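Local coordinates for 30S ribosomal protein S6 (PDB 1VMB) that probably binds 16S ribosomal RNA together with protein bS18 as a structural component of the small ribosomal subunit, at residues A[20-25]-A[109-114]; A[24-29]-A[76-81]. One frame throughout, in Å; residues are numbered along the deposited sequence. Where two conformers were deposited one is given.

Contact 1 of 2, residues A[20-25]-A[109-114]; sequences IYESMF and FRRFDL. With EDO (1,2-ethanediol), chain C.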
loop_
_atom_site.group_PDB
_atom_site.type_symbol
_atom_site.label_atom_id
_atom_site.label_comp_id
_atom_site.label_asym_id
_atom_site.label_seq_id
_atom_site.Cartn_x
_atom_site.Cartn_y
_atom_site.Cartn_z
ATOM N N ILE A 20 2.018 -8.171 -10.542
ATOM C CA ILE A 20 1.018 -7.277 -9.985
ATOM C C ILE A 20 0.997 -7.431 -8.475
ATOM O O ILE A 20 0.929 -8.547 -7.982
ATOM C CB ILE A 20 -0.419 -7.607 -10.582
ATOM C CG1 ILE A 20 -0.457 -7.514 -12.104
ATOM C CG2 ILE A 20 -1.513 -6.718 -9.985
ATOM C CD1 ILE A 20 -1.711 -8.086 -12.738
ATOM N N TYR A 21 1.026 -6.309 -7.766
ATOM C CA TYR A 21 1.006 -6.282 -6.300
ATOM C C TYR A 21 -0.066 -5.428 -5.719
ATOM O O TYR A 21 -0.550 -4.517 -6.377
ATOM C CB TYR A 21 2.344 -5.708 -5.830
ATOM C CG TYR A 21 3.488 -6.608 -6.199
ATOM C CD1 TYR A 21 4.135 -6.475 -7.445
ATOM C CD2 TYR A 21 3.926 -7.591 -5.346
ATOM C CE1 TYR A 21 5.184 -7.307 -7.809
ATOM C CE2 TYR A 21 4.957 -8.425 -5.709
ATOM C CZ TYR A 21 5.589 -8.292 -6.937
ATOM O OH TYR A 21 6.628 -9.163 -7.292
ATOM N N GLU A 22 -0.508 -5.799 -4.510
ATOM C CA GLU A 22 -1.280 -4.888 -3.650
ATOM C C GLU A 22 -0.465 -4.577 -2.432
ATOM O O GLU A 22 0.228 -5.434 -1.890
ATOM C CB GLU A 22 -2.659 -5.435 -3.299
ATOM C CG GLU A 22 -2.601 -6.614 -2.382
ATOM C CD GLU A 22 -3.941 -7.067 -1.878
ATOM O OE1 GLU A 22 -4.978 -6.988 -2.595
ATOM O OE2 GLU A 22 -3.936 -7.507 -0.721
ATOM N N SER A 23 -0.578 -3.332 -1.977
ATOM C CA SER A 23 -0.024 -2.956 -0.677
ATOM C C SER A 23 -1.028 -2.148 0.066
ATOM O O SER A 23 -1.464 -1.091 -0.420
ATOM C CB SER A 23 1.279 -2.138 -0.819
ATOM O OG SER A 23 1.935 -2.031 0.440
ATOM N N MET A 24 -1.431 -2.656 1.237
ATOM C CA MET A 24 -2.415 -1.995 2.098
ATOM C C MET A 24 -1.627 -1.453 3.250
ATOM O O MET A 24 -0.811 -2.189 3.857
ATOM C CB MET A 24 -3.487 -2.968 2.615
ATOM C CG MET A 24 -4.578 -2.293 3.465
ATOM S SD MET A 24 -5.678 -3.449 4.296
ATOM C CE MET A 24 -4.851 -3.469 5.868
ATOM N N PHE A 25 -1.857 -0.189 3.584
ATOM C CA PHE A 25 -1.218 0.397 4.750
ATOM C C PHE A 25 -2.229 1.206 5.578
ATOM O O PHE A 25 -3.156 1.784 4.993
ATOM C CB PHE A 25 -0.007 1.236 4.368
ATOM C CG PHE A 25 -0.297 2.364 3.391
ATOM C CD1 PHE A 25 -0.385 2.153 2.005
ATOM C CD2 PHE A 25 -0.444 3.651 3.840
ATOM C CE1 PHE A 25 -0.639 3.178 1.178
ATOM C CE2 PHE A 25 -0.714 4.688 2.989
ATOM C CZ PHE A 25 -0.805 4.457 1.643
ATOM N N PHE A 109 1.298 -7.873 -0.988
ATOM C CA PHE A 109 1.083 -9.189 -1.585
ATOM C C PHE A 109 1.147 -9.160 -3.086
ATOM O O PHE A 109 0.492 -8.310 -3.739
ATOM C CB PHE A 109 -0.298 -9.778 -1.223
ATOM C CG PHE A 109 -0.570 -9.893 0.263
ATOM C CD1 PHE A 109 -0.049 -10.966 0.986
ATOM C CD2 PHE A 109 -1.405 -9.016 0.906
ATOM C CE1 PHE A 109 -0.342 -11.098 2.363
ATOM C CE2 PHE A 109 -1.702 -9.154 2.275
ATOM C CZ PHE A 109 -1.122 -10.169 2.980
ATOM N N ARG A 110 1.794 -10.172 -3.632
ATOM C CA ARG A 110 1.680 -10.407 -5.074
ATOM C C ARG A 110 0.313 -11.003 -5.433
ATOM O O ARG A 110 -0.155 -11.979 -4.824
ATOM C CB ARG A 110 2.778 -11.293 -5.603
ATOM C CG ARG A 110 2.786 -11.367 -7.124
ATOM C CD ARG A 110 4.058 -11.986 -7.620
ATOM N NE ARG A 110 3.946 -12.449 -8.992
ATOM C CZ ARG A 110 4.781 -13.307 -9.530
ATOM N NH1 ARG A 110 5.787 -13.815 -8.833
ATOM N NH2 ARG A 110 4.589 -13.731 -10.782
ATOM N N ARG A 111 -0.340 -10.363 -6.388
ATOM C CA ARG A 111 -1.682 -10.749 -6.779
ATOM C C ARG A 111 -1.643 -11.690 -7.973
ATOM O O ARG A 111 -1.968 -11.318 -9.110
ATOM C CB ARG A 111 -2.520 -9.515 -7.072
ATOM C CG ARG A 111 -2.865 -8.698 -5.785
ATOM C CD ARG A 111 -3.851 -9.425 -4.846
ATOM N NE ARG A 111 -5.106 -9.731 -5.525
ATOM C CZ ARG A 111 -6.210 -8.968 -5.527
ATOM N NH1 ARG A 111 -6.315 -7.870 -4.781
ATOM N NH2 ARG A 111 -7.264 -9.364 -6.218
ATOM N N PHE A 112 -1.271 -12.946 -7.710
ATOM C CA PHE A 112 -1.267 -13.966 -8.734
ATOM C C PHE A 112 -2.624 -14.095 -9.433
ATOM O O PHE A 112 -2.690 -14.424 -10.595
ATOM C CB PHE A 112 -0.828 -15.329 -8.171
ATOM C CG PHE A 112 0.593 -15.356 -7.655
ATOM C CD1 PHE A 112 1.658 -15.661 -8.513
ATOM C CD2 PHE A 112 0.855 -15.112 -6.309
ATOM C CE1 PHE A 112 2.964 -15.645 -8.030
ATOM C CE2 PHE A 112 2.155 -15.135 -5.805
ATOM C CZ PHE A 112 3.217 -15.397 -6.680
ATOM N N ASP A 113 -3.716 -13.927 -8.685
ATOM C CA ASP A 113 -5.045 -14.033 -9.259
ATOM C C ASP A 113 -5.271 -12.990 -10.372
ATOM O O ASP A 113 -5.867 -13.279 -11.392
ATOM C CB ASP A 113 -6.089 -13.892 -8.132
ATOM C CG ASP A 113 -6.084 -12.544 -7.476
ATOM O OD1 ASP A 113 -5.048 -12.087 -6.947
ATOM O OD2 ASP A 113 -7.109 -11.811 -7.526
ATOM N N LEU A 114 -4.785 -11.770 -10.130
ATOM C CA LEU A 114 -4.897 -10.688 -11.131
ATOM C C LEU A 114 -4.006 -10.930 -12.355
ATOM O O LEU A 114 -4.381 -10.626 -13.480
ATOM C CB LEU A 114 -4.633 -9.324 -10.481
ATOM C CG LEU A 114 -5.635 -8.948 -9.428
ATOM C CD1 LEU A 114 -5.301 -7.579 -8.891
ATOM C CD2 LEU A 114 -7.017 -9.003 -9.896
HETATM C C1 EDO C . -4.258 -13.695 -3.554
HETATM O O1 EDO C . -4.825 -12.478 -4.014
HETATM C C2 EDO C . -2.816 -13.880 -4.071
HETATM O O2 EDO C . -2.781 -14.185 -5.484
#
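Glu22 reaches across to Arg111 at the point where strand 103-110 gives way to helix 112-122. Its CG stands between the backbone N and the carbonyl carbon (chi1 69°), and in the conformer given the extended chain beyond carries OE1 to 2.7 Å from Arg111 NH1. NH1 meets OE1 on the anti side, tilted out of the carboxylate plane, and the two planes are nearly perpendicular (81°). Asp113 is gripped quite differently: Arg111, bent at chi2 and chi3, meets it side-on, NE to OD1 and NH2 to OD2, both 2.8 Å long, the two oxygens lying in the guanidinium plane and using their syn lone pairs. An arginine suits this turn into the helix because its several N-H groups can serve two acids at once, while Leu114 CD1 covers one guanidinium face.

The backbones pair antiparallel, inner strand 19-27 with edge strand 103-110 of the ferredoxin-like fold. Glu22 and Phe109 exchange two 2.8 Å bonds, N to O each way, and one further bond, Arg111 N to Ile20 O at 2.7 Å, follows past the strand's end. On the face bearing Tyr21, Arg110 CG lies over one face of the phenol ring and CB comes to 3.6 Å from Tyr21 CE2; Arg110 NE pairs with Glu115. Ile20 CD1 packs against Leu114 CB at 3.9 Å, the side chains crossing at about a right angle.

Contact 2 of 2, residues A[24-29]-A[76-81]; sequences MFIIAP and GDYTVI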
loop_
_atom_site.group_PDB
_atom_site.type_symbol
_atom_site.label_atom_id
_atom_site.label_comp_id
_atom_site.label_asym_id
_atom_site.label_seq_id
_atom_site.Cartn_x
_atom_site.Cartn_y
_atom_site.Cartn_z
ATOM N N MET A 24 -1.431 -2.656 1.237
ATOM C CA MET A 24 -2.415 -1.995 2.098
ATOM C C MET A 24 -1.627 -1.453 3.250
ATOM O O MET A 24 -0.811 -2.189 3.857
ATOM C CB MET A 24 -3.487 -2.968 2.615
ATOM C CG MET A 24 -4.578 -2.293 3.465
ATOM S SD MET A 24 -5.678 -3.449 4.296
ATOM C CE MET A 24 -4.851 -3.469 5.868
ATOM N N PHE A 25 -1.857 -0.189 3.584
ATOM C CA PHE A 25 -1.218 0.397 4.750
ATOM C C PHE A 25 -2.229 1.206 5.578
ATOM O O PHE A 25 -3.156 1.784 4.993
ATOM C CB PHE A 25 -0.007 1.236 4.368
ATOM C CG PHE A 25 -0.297 2.364 3.391
ATOM C CD1 PHE A 25 -0.385 2.153 2.005
ATOM C CD2 PHE A 25 -0.444 3.651 3.840
ATOM C CE1 PHE A 25 -0.639 3.178 1.178
ATOM C CE2 PHE A 25 -0.714 4.688 2.989
ATOM C CZ PHE A 25 -0.805 4.457 1.643
ATOM N N ILE A 26 -2.051 1.244 6.910
ATOM C CA ILE A 26 -3.013 1.881 7.808
ATOM C C ILE A 26 -2.269 2.963 8.595
ATOM O O ILE A 26 -1.279 2.680 9.225
ATOM C CB ILE A 26 -3.607 0.822 8.789
ATOM C CG1 ILE A 26 -4.238 -0.320 7.992
ATOM C CG2 ILE A 26 -4.580 1.421 9.750
ATOM C CD1 ILE A 26 -4.736 -1.471 8.803
ATOM N N ILE A 27 -2.766 4.185 8.550
ATOM C CA ILE A 27 -2.200 5.314 9.229
ATOM C C ILE A 27 -2.952 5.516 10.537
ATOM O O ILE A 27 -4.225 5.408 10.638
ATOM C CB ILE A 27 -2.249 6.589 8.322
ATOM C CG1 ILE A 27 -1.541 6.358 6.955
ATOM C CG2 ILE A 27 -1.684 7.766 9.082
ATOM C CD1 ILE A 27 -1.778 7.467 5.916
ATOM N N ALA A 28 -2.163 5.811 11.560
ATOM C CA ALA A 28 -2.669 6.083 12.874
ATOM C C ALA A 28 -3.710 7.189 12.848
ATOM O O ALA A 28 -3.576 8.225 12.137
ATOM C CB ALA A 28 -1.537 6.481 13.790
ATOM N N PRO A 29 -4.729 7.027 13.671
ATOM C CA PRO A 29 -5.828 7.989 13.656
ATOM C C PRO A 29 -5.561 9.340 14.325
ATOM O O PRO A 29 -6.380 10.228 14.198
ATOM C CB PRO A 29 -6.948 7.222 14.361
ATOM C CG PRO A 29 -6.206 6.452 15.382
ATOM C CD PRO A 29 -4.972 5.946 14.652
ATOM N N GLY A 76 -8.058 3.016 12.275
ATOM C CA GLY A 76 -6.960 3.598 11.494
ATOM C C GLY A 76 -7.431 3.869 10.084
ATOM O O GLY A 76 -8.542 3.461 9.731
ATOM N N ASP A 77 -6.618 4.638 9.337
ATOM C CA ASP A 77 -7.050 5.134 8.016
ATOM C C ASP A 77 -6.418 4.216 6.978
ATOM O O ASP A 77 -5.208 4.203 6.846
ATOM C CB ASP A 77 -6.610 6.587 7.858
ATOM C CG ASP A 77 -7.080 7.215 6.585
ATOM O OD1 ASP A 77 -7.589 6.503 5.701
ATOM O OD2 ASP A 77 -7.049 8.467 6.414
ATOM N N TYR A 78 -7.277 3.482 6.276
ATOM C CA TYR A 78 -6.829 2.449 5.295
ATOM C C TYR A 78 -6.664 3.010 3.892
ATOM O O TYR A 78 -7.589 3.713 3.366
ATOM C CB TYR A 78 -7.860 1.324 5.215
ATOM C CG TYR A 78 -7.912 0.287 6.346
ATOM C CD1 TYR A 78 -8.276 0.646 7.631
ATOM C CD2 TYR A 78 -7.732 -1.061 6.099
ATOM C CE1 TYR A 78 -8.443 -0.288 8.606
ATOM C CE2 TYR A 78 -7.899 -2.038 7.094
ATOM C CZ TYR A 78 -8.212 -1.645 8.357
ATOM O OH TYR A 78 -8.455 -2.549 9.380
ATOM N N THR A 79 -5.578 2.568 3.252
ATOM C CA THR A 79 -5.363 2.792 1.850
ATOM C C THR A 79 -4.838 1.506 1.251
ATOM O O THR A 79 -4.051 0.846 1.899
ATOM C CB THR A 79 -4.330 3.874 1.634
ATOM O OG1 THR A 79 -4.716 5.076 2.292
ATOM C CG2 THR A 79 -4.246 4.213 0.215
ATOM N N VAL A 80 -5.286 1.164 0.028
ATOM C CA VAL A 80 -4.649 0.057 -0.728
ATOM C C VAL A 80 -4.160 0.607 -2.054
ATOM O O VAL A 80 -4.914 1.372 -2.707
ATOM C CB VAL A 80 -5.588 -1.068 -0.998
ATOM C CG1 VAL A 80 -4.808 -2.262 -1.573
ATOM C CG2 VAL A 80 -6.327 -1.517 0.268
ATOM N N ILE A 81 -2.953 0.245 -2.477
ATOM C CA ILE A 81 -2.411 0.700 -3.747
ATOM C C ILE A 81 -2.127 -0.549 -4.549
ATOM O O ILE A 81 -1.480 -1.436 -3.995
ATOM C CB ILE A 81 -1.116 1.517 -3.571
ATOM C CG1 ILE A 81 -1.423 2.807 -2.828
ATOM C CG2 ILE A 81 -0.510 1.833 -4.904
ATOM C CD1 ILE A 81 -0.169 3.597 -2.436
HETATM O O HOH W 1 -3.562 4.738 4.799
#
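Ile26 lies alongside Tyr78, both side chains pointing the same way, and its CD1 sits over one face of the phenol ring, 3.7 Å from the centroid and 20° off the normal, a CH-pi contact. In the conformer given, Met24 has CG anti to the backbone N (chi1 -177°), which extends the chain outward; SD lies at the edge of the same ring in a Met-aromatic contact, and the bend at chi3 brings CE to 3.6 Å from Tyr78 CE2. Sulfur at the edge thus complements the isoleucine methyl over a face, and Tyr78 also makes a cation-pi contact with Arg64. With an alanine in place of Tyr78, Ile26 CD1 and the Met24 methyl would probably lose the ring they pack on, and Arg64 its pi partner.

On the other face of the sheet Phe25 and Thr79 run side by side, Thr79 CB over the ring at 3.9 Å from its centroid, while Ile81 CD1 touches the edge at Phe25 CE1. Threonine suits the place: CB and CG2 pack on the ring while OG1 donates to a water, which in turn donates to Phe25 O and, at 2.7 Å, to Asp77 O; Arg60 adds a weak bond to OG1. At Gly76 a side chain would clash with Ile26 CG2, which rests 3.7 Å from Gly76 CA. Asp77 is held by salt bridges to Arg36 and Arg60.

Phe25 with Thr79 and Ile27 with Asp77 are hydrogen-bonded antiparallel pairs in the two inner strands of the sheet. Phe25, Thr79 and Ile81 face helix 33-51, Tyr78 meets Met61 and Phe66 of strand 54-66, and strand 103-110 flanks 19-27 on its other side.

Overall arrangement
Contacts 1 and 2 both start from strand 19-27, an inner strand of the four-stranded antiparallel sheet, whose order is 54-66, 73-85, 19-27, 103-110. Contact 1 joins it to the edge strand 103-110 and the start of helix 112-122; contact 2 joins it to strand 73-85 on its other side. Their centres are about 15 Å apart, on opposite sides of the chain's centre, and they share Met24 and Phe25. Ser23 O, probably hydrogen-bonded to Ile81 N at 2.9 Å, links them directly. Along the chain, 20-25 and 24-29 come first, then 76-81, and 109-114 last; strand 19-27, paired on both sides, thus ties two strands distant in sequence into the ferredoxin-like sheet.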